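DNA repair and recombination protein radB (Thermococcus kodakarensis, PDB 2CVH) probably takes part in DNA repair and homologous recombination, binding DNA without promoting strand exchange and showing only very weak ATPase activity. Local coordinates at residues Y26-S31 and N153-D158; I179-K184 and V192-R197; G20-V25 and V149-Q154; D52-F57 and V110-T115; S86-Q91 and A116-E121. One frame throughout, in Å; residues are numbered along the deposited sequence.

Contact 1 of 5, residues Y26-S31 and N153-D158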
# COMPACT_ATOMS: atom_id res chain seq x y z
N TYR A 26 3.21 4.73 -3.53
CA TYR A 26 3.60 5.94 -2.85
C TYR A 26 3.05 7.22 -3.52
O TYR A 26 2.72 7.23 -4.70
CB TYR A 26 5.13 5.98 -2.68
CG TYR A 26 5.89 6.31 -3.94
CD1 TYR A 26 6.20 5.32 -4.87
CD2 TYR A 26 6.26 7.62 -4.21
CE1 TYR A 26 6.85 5.64 -6.05
CE2 TYR A 26 6.90 7.95 -5.38
CZ TYR A 26 7.19 6.96 -6.29
OH TYR A 26 7.81 7.32 -7.45
N GLY A 27 2.97 8.29 -2.73
CA GLY A 27 2.46 9.55 -3.22
C GLY A 27 2.13 10.42 -2.02
O GLY A 27 2.31 9.99 -0.89
N PRO A 28 1.68 11.67 -2.24
CA PRO A 28 1.33 12.61 -1.17
C PRO A 28 -0.00 12.25 -0.49
O PRO A 28 -0.70 11.32 -0.91
CB PRO A 28 1.24 13.94 -1.90
CG PRO A 28 0.68 13.54 -3.22
CD PRO A 28 1.43 12.27 -3.57
N TYR A 29 -0.35 12.97 0.57
CA TYR A 29 -1.61 12.69 1.24
C TYR A 29 -2.75 13.00 0.30
O TYR A 29 -2.62 13.85 -0.57
CB TYR A 29 -1.73 13.47 2.55
CG TYR A 29 -0.69 13.02 3.54
CD1 TYR A 29 0.52 13.70 3.66
CD2 TYR A 29 -0.90 11.90 4.34
CE1 TYR A 29 1.51 13.27 4.55
CE2 TYR A 29 0.07 11.46 5.23
CZ TYR A 29 1.27 12.15 5.33
OH TYR A 29 2.24 11.73 6.21
N ALA A 30 -3.84 12.25 0.41
CA ALA A 30 -4.99 12.43 -0.47
C ALA A 30 -4.66 12.06 -1.92
O ALA A 30 -5.46 12.30 -2.83
CB ALA A 30 -5.53 13.85 -0.39
N SER A 31 -3.49 11.43 -2.13
CA SER A 31 -3.09 11.00 -3.48
C SER A 31 -3.96 9.81 -3.82
O SER A 31 -4.11 9.45 -4.99
CB SER A 31 -1.61 10.58 -3.52
OG SER A 31 -1.32 9.46 -2.68
N ASN A 153 3.93 4.54 1.21
CA ASN A 153 4.92 5.51 1.67
C ASN A 153 4.58 6.86 1.04
O ASN A 153 3.80 6.93 0.10
CB ASN A 153 6.33 5.11 1.19
CG ASN A 153 6.67 3.67 1.51
OD1 ASN A 153 7.09 3.36 2.62
ND2 ASN A 153 6.49 2.78 0.54
N GLN A 154 5.20 7.92 1.54
CA GLN A 154 5.00 9.25 0.97
C GLN A 154 6.03 9.45 -0.17
O GLN A 154 7.13 8.88 -0.15
CB GLN A 154 5.18 10.32 2.03
CG GLN A 154 4.19 10.24 3.18
CD GLN A 154 2.75 10.39 2.71
OE1 GLN A 154 1.89 9.59 3.06
NE2 GLN A 154 2.48 11.43 1.93
N VAL A 155 5.67 10.29 -1.13
CA VAL A 155 6.52 10.58 -2.29
C VAL A 155 7.77 11.47 -2.00
O VAL A 155 7.93 11.96 -0.88
CB VAL A 155 5.65 11.26 -3.40
CG1 VAL A 155 5.20 12.66 -2.95
CG2 VAL A 155 6.39 11.30 -4.74
N HIS A 156 8.65 11.58 -2.99
CA HIS A 156 9.86 12.44 -2.96
C HIS A 156 10.91 12.37 -1.85
O HIS A 156 10.92 13.23 -0.95
CB HIS A 156 9.45 13.91 -3.11
CG HIS A 156 8.77 14.24 -4.39
ND1 HIS A 156 9.35 14.02 -5.63
CD2 HIS A 156 7.56 14.80 -4.64
CE1 HIS A 156 8.53 14.43 -6.58
NE2 HIS A 156 7.44 14.91 -6.01
N PHE A 157 11.86 11.44 -1.96
CA PHE A 157 12.93 11.32 -0.95
C PHE A 157 13.99 10.26 -1.24
O PHE A 157 15.17 10.58 -1.38
CB PHE A 157 12.33 11.07 0.45
CG PHE A 157 13.34 11.13 1.56
CD1 PHE A 157 13.97 9.97 2.02
CD2 PHE A 157 13.67 12.34 2.16
CE1 PHE A 157 14.90 10.01 3.05
CE2 PHE A 157 14.60 12.40 3.21
CZ PHE A 157 15.22 11.23 3.65
N ASP A 158 13.56 9.00 -1.37
CA ASP A 158 14.48 7.89 -1.58
C ASP A 158 14.92 7.47 -2.98
O ASP A 158 14.68 6.34 -3.39
CB ASP A 158 13.98 6.67 -0.81
CG ASP A 158 14.11 6.82 0.69
OD1 ASP A 158 13.08 6.97 1.37
OD2 ASP A 158 15.26 6.80 1.18
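Q154 lays its amide over one face of the Y29 ring, at the point where the P-loop (Walker A motif) of this RecA-like fold meets the loop that follows strand 149-153. G27 and Y29 belong to the predicted ATP site. Q154 CB lies 4.1 Å from G27 O. CG, set beside the backbone N by chi1 (-62°), lies near Y29 OH and CZ; the bend at chi2 (-60°) then turns CD in over the ring, 3.5 Å from Y29 CZ. Beyond it the amide forks across the ring: OE1 stands 3.4 Å from Y29 CE2, and NE2 comes to 3.3 Å from Y29 CE1. Amide and ring planes are 12° apart, so this is a true stack. NE2 is near G27 O, but the angle is too poor for a hydrogen bond. The stronger polar partner of the amide is K33, whose NZ binds both Q154 OE1 and G27 O and also makes a cation-pi contact with Y29. The backbones meet in parallel fashion: G27 N donates to N153 O, and a weak bond runs from V155 N back to G27 O at 3.4 Å. V155 spreads its two branches between P28 and Y26, CG1 lying 3.8 Å from P28 CD. Its other branch comes in at the edge of the Y26 ring, near its plane, with V155 CG2 3.4 Å from Y26 CE2.

Contact 2 of 5, residues I179-K184 and V192-R197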
# COMPACT_ATOMS: atom_id res chain seq x y z
N ILE A 179 6.00 -1.16 -8.27
CA ILE A 179 5.97 0.17 -7.68
C ILE A 179 5.00 1.04 -8.46
O ILE A 179 5.08 1.14 -9.69
CB ILE A 179 7.38 0.83 -7.70
CG1 ILE A 179 8.40 -0.05 -6.97
CG2 ILE A 179 7.33 2.22 -7.05
CD1 ILE A 179 9.72 0.64 -6.64
N LEU A 180 4.06 1.63 -7.73
CA LEU A 180 3.07 2.51 -8.31
C LEU A 180 3.20 3.89 -7.67
O LEU A 180 3.24 4.03 -6.44
CB LEU A 180 1.66 1.99 -8.03
CG LEU A 180 0.88 1.13 -9.00
CD1 LEU A 180 -0.46 0.80 -8.34
CD2 LEU A 180 0.65 1.87 -10.29
N ARG A 181 3.26 4.93 -8.51
CA ARG A 181 3.36 6.30 -8.01
C ARG A 181 1.97 6.91 -8.26
O ARG A 181 1.39 6.71 -9.34
CB ARG A 181 4.41 7.10 -8.77
CG ARG A 181 4.67 8.48 -8.18
CD ARG A 181 5.60 9.34 -9.04
NE ARG A 181 4.93 9.92 -10.20
CZ ARG A 181 5.38 9.86 -11.46
NH1 ARG A 181 6.53 9.25 -11.73
NH2 ARG A 181 4.70 10.44 -12.45
N LEU A 182 1.41 7.58 -7.26
CA LEU A 182 0.11 8.18 -7.47
C LEU A 182 0.29 9.69 -7.45
O LEU A 182 0.94 10.24 -6.56
CB LEU A 182 -0.87 7.75 -6.38
CG LEU A 182 -1.06 6.28 -6.04
CD1 LEU A 182 -2.23 6.19 -5.10
CD2 LEU A 182 -1.33 5.43 -7.26
N ASP A 183 -0.21 10.36 -8.48
CA ASP A 183 -0.10 11.81 -8.53
C ASP A 183 -1.47 12.43 -8.60
O ASP A 183 -2.41 11.81 -9.14
CB ASP A 183 0.68 12.25 -9.78
CG ASP A 183 2.11 11.76 -9.78
OD1 ASP A 183 2.81 11.87 -8.75
OD2 ASP A 183 2.51 11.25 -10.84
N LYS A 184 -1.56 13.68 -8.15
CA LYS A 184 -2.82 14.43 -8.18
C LYS A 184 -2.96 15.27 -9.44
O LYS A 184 -2.03 15.97 -9.81
CB LYS A 184 -2.88 15.40 -7.01
CG LYS A 184 -2.83 14.78 -5.67
CD LYS A 184 -2.87 15.86 -4.63
CE LYS A 184 -2.93 15.26 -3.25
NZ LYS A 184 -2.80 16.28 -2.19
N VAL A 192 -3.75 10.12 -11.07
CA VAL A 192 -3.18 9.23 -12.08
C VAL A 192 -2.13 8.36 -11.38
O VAL A 192 -1.42 8.84 -10.49
CB VAL A 192 -2.53 10.03 -13.27
CG1 VAL A 192 -1.36 10.88 -12.76
CG2 VAL A 192 -2.11 9.06 -14.44
N ALA A 193 -2.11 7.08 -11.70
CA ALA A 193 -1.10 6.20 -11.12
C ALA A 193 -0.08 5.87 -12.24
O ALA A 193 -0.44 5.70 -13.40
CB ALA A 193 -1.76 4.90 -10.60
N VAL A 194 1.20 5.84 -11.90
CA VAL A 194 2.21 5.49 -12.88
C VAL A 194 2.91 4.24 -12.38
O VAL A 194 3.34 4.18 -11.22
CB VAL A 194 3.23 6.63 -13.07
CG1 VAL A 194 4.27 6.23 -14.12
CG2 VAL A 194 2.53 7.91 -13.50
N LEU A 195 2.92 3.22 -13.23
CA LEU A 195 3.58 1.94 -12.94
C LEU A 195 5.07 2.12 -13.24
O LEU A 195 5.51 1.95 -14.37
CB LEU A 195 3.03 0.85 -13.85
CG LEU A 195 3.43 -0.58 -13.48
CD1 LEU A 195 3.07 -0.88 -12.03
CD2 LEU A 195 2.74 -1.52 -14.40
N GLU A 196 5.82 2.51 -12.22
CA GLU A 196 7.24 2.76 -12.37
C GLU A 196 8.07 1.50 -12.40
O GLU A 196 9.19 1.49 -12.93
CB GLU A 196 7.72 3.62 -11.22
CG GLU A 196 6.92 4.85 -11.11
CD GLU A 196 7.62 5.86 -10.30
OE1 GLU A 196 8.07 5.50 -9.19
OE2 GLU A 196 7.74 7.00 -10.80
N ARG A 197 7.54 0.44 -11.83
CA ARG A 197 8.28 -0.78 -11.80
C ARG A 197 7.32 -1.92 -11.67
O ARG A 197 6.36 -1.88 -10.89
CB ARG A 197 9.26 -0.75 -10.62
CG ARG A 197 10.14 -1.98 -10.54
CD ARG A 197 11.54 -1.60 -10.14
NE ARG A 197 11.73 -1.56 -8.70
CZ ARG A 197 12.63 -0.79 -8.09
NH1 ARG A 197 13.41 0.03 -8.78
NH2 ARG A 197 12.77 -0.87 -6.79
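L182 and A193 fit like a bump in a shallow hollow: L182 CD2 presses to 3.4 Å from A193 CB, tighter than an ordinary carbon contact. On the same face L180 CD2 drops between A193 CB and L195 CD1, and helix 7-12 packs on L180 and L195 through L12 and on A193 through L9. The other face mixes I179, V192 and V194 with charged side chains. R181 lies alongside V194, whose CG2 sits under one face of the guanidinium, 3.5 Å from R181 NH2. With CG anti to the backbone N (chi1 -173°) and a bend at chi3, the guanidinium turns its edge to D183: R181 NE and NH2 both grip D183 OD2, each at 2.8 Å, on its syn side and in the guanidinium plane. R181 NH1 reaches across to E196 OE2 at 2.7 Å, meeting that carboxylate nearly at a right angle. All this rides on an antiparallel beta hairpin with a classic bulge, where E196 and R197 both face I179. At the bulge the end of E196 comes nearer R181, and its OE1 accepts a hydrogen bond from Y26. A leucine in place of R181 would probably leave D183 and E196 without their shared positive partner. Past the bulge I179 and R197 run side by side, I179 CD1 lying over one face of the R197 guanidinium, toward its rim, 3.4 Å from R197 NH2.

Contact 3 of 5, residues G20-V25 and V149-Q154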
# COMPACT_ATOMS: atom_id res chain seq x y z
N GLY A 20 2.48 -12.66 -3.37
CA GLY A 20 3.84 -13.08 -3.16
C GLY A 20 4.89 -12.05 -3.47
O GLY A 20 6.06 -12.42 -3.60
N VAL A 21 4.49 -10.79 -3.63
CA VAL A 21 5.46 -9.72 -3.90
C VAL A 21 5.06 -8.46 -3.14
O VAL A 21 3.93 -8.36 -2.62
CB VAL A 21 5.60 -9.38 -5.42
CG1 VAL A 21 6.05 -10.62 -6.21
CG2 VAL A 21 4.33 -8.83 -5.98
N LEU A 22 6.03 -7.57 -2.95
CA LEU A 22 5.78 -6.32 -2.28
C LEU A 22 5.58 -5.26 -3.35
O LEU A 22 6.41 -5.10 -4.24
CB LEU A 22 6.94 -5.89 -1.39
CG LEU A 22 7.42 -6.74 -0.21
CD1 LEU A 22 8.02 -5.80 0.82
CD2 LEU A 22 6.31 -7.52 0.42
N THR A 23 4.40 -4.64 -3.34
CA THR A 23 4.10 -3.57 -4.26
C THR A 23 4.14 -2.30 -3.42
O THR A 23 3.51 -2.24 -2.37
CB THR A 23 2.70 -3.70 -4.90
OG1 THR A 23 2.61 -4.91 -5.66
CG2 THR A 23 2.43 -2.50 -5.84
N GLN A 24 5.01 -1.37 -3.78
CA GLN A 24 5.05 -0.10 -3.07
C GLN A 24 4.04 0.80 -3.78
O GLN A 24 3.88 0.74 -5.01
CB GLN A 24 6.44 0.55 -3.15
CG GLN A 24 6.44 2.01 -2.70
CD GLN A 24 7.79 2.70 -2.78
OE1 GLN A 24 8.13 3.52 -1.93
NE2 GLN A 24 8.56 2.39 -3.80
N VAL A 25 3.27 1.55 -3.01
CA VAL A 25 2.32 2.49 -3.58
C VAL A 25 2.68 3.74 -2.83
O VAL A 25 2.57 3.77 -1.63
CB VAL A 25 0.83 2.13 -3.33
CG1 VAL A 25 -0.07 3.22 -3.94
CG2 VAL A 25 0.49 0.81 -3.98
N VAL A 149 1.47 -7.82 -0.46
CA VAL A 149 1.83 -6.97 0.66
C VAL A 149 2.00 -5.58 0.04
O VAL A 149 2.89 -5.37 -0.79
CB VAL A 149 3.13 -7.38 1.34
CG1 VAL A 149 3.45 -6.38 2.44
CG2 VAL A 149 3.00 -8.76 1.96
N ILE A 150 1.08 -4.67 0.37
CA ILE A 150 1.14 -3.30 -0.11
C ILE A 150 1.90 -2.49 0.91
O ILE A 150 1.61 -2.55 2.11
CB ILE A 150 -0.28 -2.69 -0.29
CG1 ILE A 150 -1.03 -3.40 -1.41
CG2 ILE A 150 -0.16 -1.17 -0.57
CD1 ILE A 150 -2.54 -3.15 -1.42
N VAL A 151 2.91 -1.79 0.43
CA VAL A 151 3.74 -0.95 1.27
C VAL A 151 3.46 0.50 0.84
O VAL A 151 3.78 0.92 -0.27
CB VAL A 151 5.24 -1.31 1.08
CG1 VAL A 151 6.08 -0.32 1.81
CG2 VAL A 151 5.52 -2.71 1.61
N ILE A 152 2.80 1.25 1.71
CA ILE A 152 2.46 2.62 1.43
C ILE A 152 3.51 3.55 2.00
O ILE A 152 4.00 3.34 3.09
CB ILE A 152 1.05 2.92 1.98
CG1 ILE A 152 0.00 2.27 1.08
CG2 ILE A 152 0.81 4.43 2.12
CD1 ILE A 152 -1.40 2.26 1.68
N ASN A 153 3.93 4.54 1.21
CA ASN A 153 4.92 5.51 1.67
C ASN A 153 4.58 6.86 1.04
O ASN A 153 3.80 6.93 0.10
CB ASN A 153 6.33 5.11 1.19
CG ASN A 153 6.67 3.67 1.51
OD1 ASN A 153 7.09 3.36 2.62
ND2 ASN A 153 6.49 2.78 0.54
N GLN A 154 5.20 7.92 1.54
CA GLN A 154 5.00 9.25 0.97
C GLN A 154 6.03 9.45 -0.17
O GLN A 154 7.13 8.88 -0.15
CB GLN A 154 5.18 10.32 2.03
CG GLN A 154 4.19 10.24 3.18
CD GLN A 154 2.75 10.39 2.71
OE1 GLN A 154 1.89 9.59 3.06
NE2 GLN A 154 2.48 11.43 1.93
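Q24 stretches out with CG anti to its own amide nitrogen (chi1 167°), while N153 turns CG to the side of its backbone N (chi1 -51°), and the two amides meet at the C-terminal end of the strand pair. Q24 OE1 comes to 3.1 Å from N153 ND2, the amide planes standing 84° apart, and Q24 CG lies 3.3 Å from the same nitrogen. A leucine at Q24 would probably leave N153 ND2 without the oxygen it faces and its amide freer to turn. Further back on this face L22 leans alongside V149, its CD2 pressed 3.3 Å from V149 CB, closer than normal van der Waals contact, while L22 CD1 touches V151 CG2. On the opposite face V25 CG2 rests 4.0 Å from I150 CG2. The backbones join as parallel strands: T23 N donates to V149 O, V151 N to T23 O at 2.9 Å, V25 N to V151 O at 2.9 Å, and N153 N to V25 O; the first link, V149 N to V21 O, is weak. This is the centre of the RecA-like sheet. Strand 178-184 flanks 22-26, strand 106-112 flanks 149-153, and helix 128-145 packs on L22 and V149 through L138, while the side chain of I152 on the other face touches the P-loop.

Contact 4 of 5, residues D52-F57 and V110-T115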
# COMPACT_ATOMS: atom_id res chain seq x y z
N ASP A 52 -1.05 0.17 10.68
CA ASP A 52 -1.24 1.59 10.52
C ASP A 52 -0.43 2.40 11.48
O ASP A 52 -0.89 2.74 12.57
CB ASP A 52 -2.71 1.95 10.66
CG ASP A 52 -3.03 3.35 10.15
OD1 ASP A 52 -2.18 3.98 9.48
OD2 ASP A 52 -4.14 3.82 10.42
N THR A 53 0.76 2.77 11.05
CA THR A 53 1.66 3.56 11.86
C THR A 53 1.37 5.04 11.69
O THR A 53 1.64 5.84 12.57
CB THR A 53 3.11 3.27 11.46
OG1 THR A 53 3.23 1.88 11.11
CG2 THR A 53 4.05 3.53 12.63
N GLU A 54 0.77 5.39 10.55
CA GLU A 54 0.47 6.77 10.19
C GLU A 54 -0.96 7.25 10.51
O GLU A 54 -1.31 8.41 10.27
CB GLU A 54 0.78 6.96 8.68
CG GLU A 54 0.89 8.41 8.19
CD GLU A 54 0.01 8.70 6.97
OE1 GLU A 54 -0.96 9.49 7.11
OE2 GLU A 54 0.27 8.15 5.88
N GLY A 55 -1.79 6.39 11.07
CA GLY A 55 -3.14 6.81 11.37
C GLY A 55 -3.86 7.21 10.09
O GLY A 55 -4.69 8.12 10.11
N GLY A 56 -3.53 6.55 8.98
CA GLY A 56 -4.18 6.84 7.72
C GLY A 56 -5.44 6.02 7.49
O GLY A 56 -6.18 6.26 6.54
N PHE A 57 -5.71 5.06 8.38
CA PHE A 57 -6.89 4.20 8.25
C PHE A 57 -8.13 4.82 8.89
O PHE A 57 -8.10 5.23 10.05
CB PHE A 57 -6.64 2.82 8.87
CG PHE A 57 -7.83 1.92 8.81
CD1 PHE A 57 -8.76 1.91 9.83
CD2 PHE A 57 -8.04 1.12 7.70
CE1 PHE A 57 -9.90 1.10 9.75
CE2 PHE A 57 -9.18 0.30 7.61
CZ PHE A 57 -10.11 0.30 8.63
N VAL A 110 -1.23 -4.77 4.59
CA VAL A 110 -1.00 -3.38 4.22
C VAL A 110 -0.18 -2.79 5.32
O VAL A 110 -0.50 -2.99 6.50
CB VAL A 110 -2.32 -2.54 4.10
CG1 VAL A 110 -1.98 -1.10 3.75
CG2 VAL A 110 -3.29 -3.16 3.07
N VAL A 111 0.93 -2.14 4.98
CA VAL A 111 1.74 -1.49 5.99
C VAL A 111 1.68 -0.02 5.62
O VAL A 111 1.76 0.33 4.44
CB VAL A 111 3.20 -2.01 6.02
CG1 VAL A 111 3.95 -1.35 7.18
CG2 VAL A 111 3.21 -3.54 6.20
N ASP A 112 1.49 0.84 6.61
CA ASP A 112 1.35 2.26 6.35
C ASP A 112 1.97 3.02 7.50
O ASP A 112 1.29 3.34 8.46
CB ASP A 112 -0.14 2.59 6.22
CG ASP A 112 -0.43 4.03 5.83
OD1 ASP A 112 0.49 4.89 5.83
OD2 ASP A 112 -1.61 4.31 5.52
N SER A 113 3.23 3.42 7.37
CA SER A 113 4.03 3.20 6.18
C SER A 113 5.43 2.84 6.64
O SER A 113 5.89 1.72 6.44
CB SER A 113 4.09 4.50 5.38
OG SER A 113 4.47 5.60 6.18
N ILE A 114 6.08 3.82 7.27
CA ILE A 114 7.43 3.79 7.86
C ILE A 114 8.51 4.68 7.19
O ILE A 114 9.34 4.20 6.41
CB ILE A 114 7.98 2.34 8.17
CG1 ILE A 114 9.07 2.44 9.25
CG2 ILE A 114 8.56 1.65 6.91
CD1 ILE A 114 9.69 1.12 9.62
N THR A 115 8.48 5.98 7.49
CA THR A 115 9.48 6.88 6.93
C THR A 115 9.56 8.29 7.54
O THR A 115 9.94 9.25 6.85
CB THR A 115 9.40 6.96 5.38
OG1 THR A 115 8.31 6.15 4.90
CG2 THR A 115 10.69 6.43 4.76
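D112 O receives two backbone hydrogen bonds from the loop that leaves strand 47-52, and these tie the segments together. T53 N donates at 2.7 Å to D112 O, and E54 N donates to the same D112 O at 3.0 Å; both donors are tilted out of the carbonyl plane, T53 N by 35°. Just before them D52 and D112 pair as parallel strand residues. A second set of hydrogen bonds stays within the loop and fixes its course: the D52 carboxylate accepts from G56 N through the syn lone pair of OD1, at 2.9 Å, and F57 N comes to D52 OD2 from above the carboxylate plane. A beta carbon on G56 would probably come too close to D112 OD2.

The remaining interactions are between acids. D112 sends its CG anti to the backbone N (chi1 -175°), which lays its carboxylate alongside that of D52, D52 OD1 being 4.0 Å from D112 OD2. E54 crosses the D112 carboxylate obliquely, with OE2 3.3 Å from D112 OD1 and the two carboxylate planes 79° apart. These are oxygens facing oxygens, with no bond between them; D112 OD2 has a weak hydrogen bond from Y50. The peptide between D112 and S113 is cis. Sequence and position, at the end of a hydrophobic strand, are consistent with D112 being the Walker B aspartate. It touches T34 on helix 33-44, strand 47-52 lies beside strand 106-112, and helix 128-145 packs against V111 and I114.

Contact 5 of 5, residues S86-Q91 and A116-E121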
# COMPACT_ATOMS: atom_id res chain seq x y z
N SER A 86 2.21 2.91 15.58
CA SER A 86 2.28 4.37 15.51
C SER A 86 3.58 5.11 15.88
O SER A 86 4.13 5.84 15.05
CB SER A 86 1.05 4.97 16.23
OG SER A 86 -0.15 4.40 15.72
N ASP A 87 4.09 4.94 17.10
CA ASP A 87 5.32 5.62 17.47
C ASP A 87 6.55 4.90 16.92
O ASP A 87 7.58 4.82 17.58
CB ASP A 87 5.43 5.81 18.99
CG ASP A 87 6.27 7.03 19.37
OD1 ASP A 87 7.51 6.93 19.41
OD2 ASP A 87 5.68 8.11 19.63
N PHE A 88 6.42 4.36 15.71
CA PHE A 88 7.50 3.68 15.01
C PHE A 88 8.50 2.78 15.77
O PHE A 88 9.61 2.54 15.28
CB PHE A 88 8.26 4.69 14.13
CG PHE A 88 8.59 6.00 14.84
CD1 PHE A 88 9.61 6.06 15.79
CD2 PHE A 88 7.87 7.16 14.55
CE1 PHE A 88 9.91 7.26 16.44
CE2 PHE A 88 8.16 8.37 15.19
CZ PHE A 88 9.18 8.42 16.14
N LYS A 89 8.10 2.28 16.94
CA LYS A 89 8.97 1.40 17.73
C LYS A 89 8.52 -0.07 17.67
O LYS A 89 9.28 -0.95 17.25
CB LYS A 89 9.10 1.88 19.18
CG LYS A 89 7.96 2.75 19.68
CD LYS A 89 8.52 3.94 20.43
CE LYS A 89 9.56 4.69 19.60
NZ LYS A 89 10.05 5.94 20.24
N GLU A 90 7.28 -0.33 18.06
CA GLU A 90 6.78 -1.70 17.99
C GLU A 90 6.47 -2.09 16.54
O GLU A 90 5.95 -3.17 16.29
CB GLU A 90 5.56 -1.93 18.92
CG GLU A 90 4.27 -1.23 18.51
CD GLU A 90 3.02 -1.82 19.19
OE1 GLU A 90 2.98 -3.05 19.42
OE2 GLU A 90 2.08 -1.05 19.46
N GLN A 91 6.82 -1.21 15.61
CA GLN A 91 6.62 -1.41 14.17
C GLN A 91 7.26 -2.75 13.76
O GLN A 91 6.57 -3.69 13.37
CB GLN A 91 7.27 -0.25 13.40
CG GLN A 91 6.43 0.35 12.27
CD GLN A 91 6.38 -0.52 11.01
OE1 GLN A 91 5.91 -1.65 11.03
NE2 GLN A 91 6.85 0.04 9.91
N ALA A 116 9.25 8.41 8.83
CA ALA A 116 9.31 9.70 9.55
C ALA A 116 9.42 9.48 11.06
O ALA A 116 8.49 8.98 11.69
CB ALA A 116 8.10 10.56 9.22
N HIS A 117 10.58 9.81 11.63
CA HIS A 117 10.82 9.64 13.07
C HIS A 117 11.38 10.91 13.72
O HIS A 117 11.90 11.80 13.03
CB HIS A 117 11.82 8.51 13.34
CG HIS A 117 11.36 7.14 12.93
ND1 HIS A 117 11.91 6.00 13.45
CD2 HIS A 117 10.42 6.74 12.04
CE1 HIS A 117 11.34 4.94 12.90
NE2 HIS A 117 10.43 5.36 12.04
N TYR A 118 11.37 10.92 15.05
CA TYR A 118 11.86 12.05 15.84
C TYR A 118 13.28 12.55 15.54
O TYR A 118 13.48 13.73 15.26
CB TYR A 118 11.75 11.72 17.34
CG TYR A 118 10.34 11.45 17.85
CD1 TYR A 118 9.24 12.16 17.35
CD2 TYR A 118 10.12 10.51 18.86
CE1 TYR A 118 7.95 11.93 17.85
CE2 TYR A 118 8.83 10.28 19.36
CZ TYR A 118 7.76 10.99 18.86
OH TYR A 118 6.50 10.78 19.39
N ARG A 119 14.26 11.65 15.60
CA ARG A 119 15.67 11.99 15.38
C ARG A 119 16.10 12.39 13.96
O ARG A 119 17.24 12.15 13.56
CB ARG A 119 16.56 10.85 15.89
CG ARG A 119 17.69 11.26 16.82
CD ARG A 119 17.24 11.34 18.28
NE ARG A 119 18.39 11.46 19.18
CZ ARG A 119 19.26 10.48 19.44
NH1 ARG A 119 19.12 9.29 18.87
NH2 ARG A 119 20.30 10.71 20.22
N ALA A 120 15.18 12.99 13.20
CA ALA A 120 15.39 13.47 11.83
C ALA A 120 16.55 12.93 10.99
O ALA A 120 16.32 12.24 9.99
CB ALA A 120 15.41 14.99 11.83
N GLU A 121 17.79 13.27 11.36
CA GLU A 121 18.98 12.85 10.61
C GLU A 121 19.10 11.36 10.33
O GLU A 121 19.75 10.96 9.36
CB GLU A 121 20.28 13.35 11.28
CG GLU A 121 20.72 12.59 12.54
CD GLU A 121 22.19 12.83 12.91
OE1 GLU A 121 22.48 13.79 13.66
OE2 GLU A 121 23.05 12.05 12.45
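F88 and H117 stack face to face, ring centroids 3.8 Å apart and planes only 13° from parallel. H117 CG sits over the centre of one face of the phenyl ring; D87 OD1 lies above the opposite face, toward the rim. The edge of F88 meets a third ring: F88 CZ points at the centre of the Y118 face, 3.6 Å from Y118 CD2, in a T-shaped pair with planes at 76°. F88 and H117 slide past one another in opposite directions, which brings the stem of each over the partner's ring: F88 CB is 3.1 Å from H117 NE2, and H117 CB hangs 3.9 Å from the centroid of the F88 ring. What puts F88 there is its first torsion, CG wedged between the backbone N and the carbonyl carbon (chi1 46°).

The cluster of three aromatics joins the loop before helix 90-101 to the loop between strand 106-112 and helix 128-145, where H117 to A120 form a type I turn. It lies near the surface of the RecA-like domain. The residues F88, H117 and Y118 also touch a crystal neighbour, which may influence how they are placed.

A polar link runs beside the rings. Y118 OH donates a weak hydrogen bond to D87 OD2 at 2.8 Å, the carboxylate and the tyrosine ring being steeply inclined to one another. K89 NZ is modelled 2.8 Å from the other oxygen, D87 OD1, in a salt bridge, though the end of this lysine is crowded against the backbone and its place is doubtful.

Overall arrangement
Four of the five contacts sit on or at the ends of one mixed sheet. Contact 3 lies at its middle, contact 1 follows directly on the same two strands, contact 2 adds the antiparallel hairpin on one flank, and contact 4 marks the end of strands 47-52 and 106-112 on the other. Contacts 2 and 4 have centres about 18 Å apart; contact 1 bridges them, and with contact 4 it brings the P-loop and the loop after strand 47-52 together at the predicted ATP site. Contacts 4 and 5 fall between the segments of contacts 1 and 3 along the chain, their own segments interleaving; contact 2 comes last. Contact 5 is outermost, about 26 Å from contact 2 between centres.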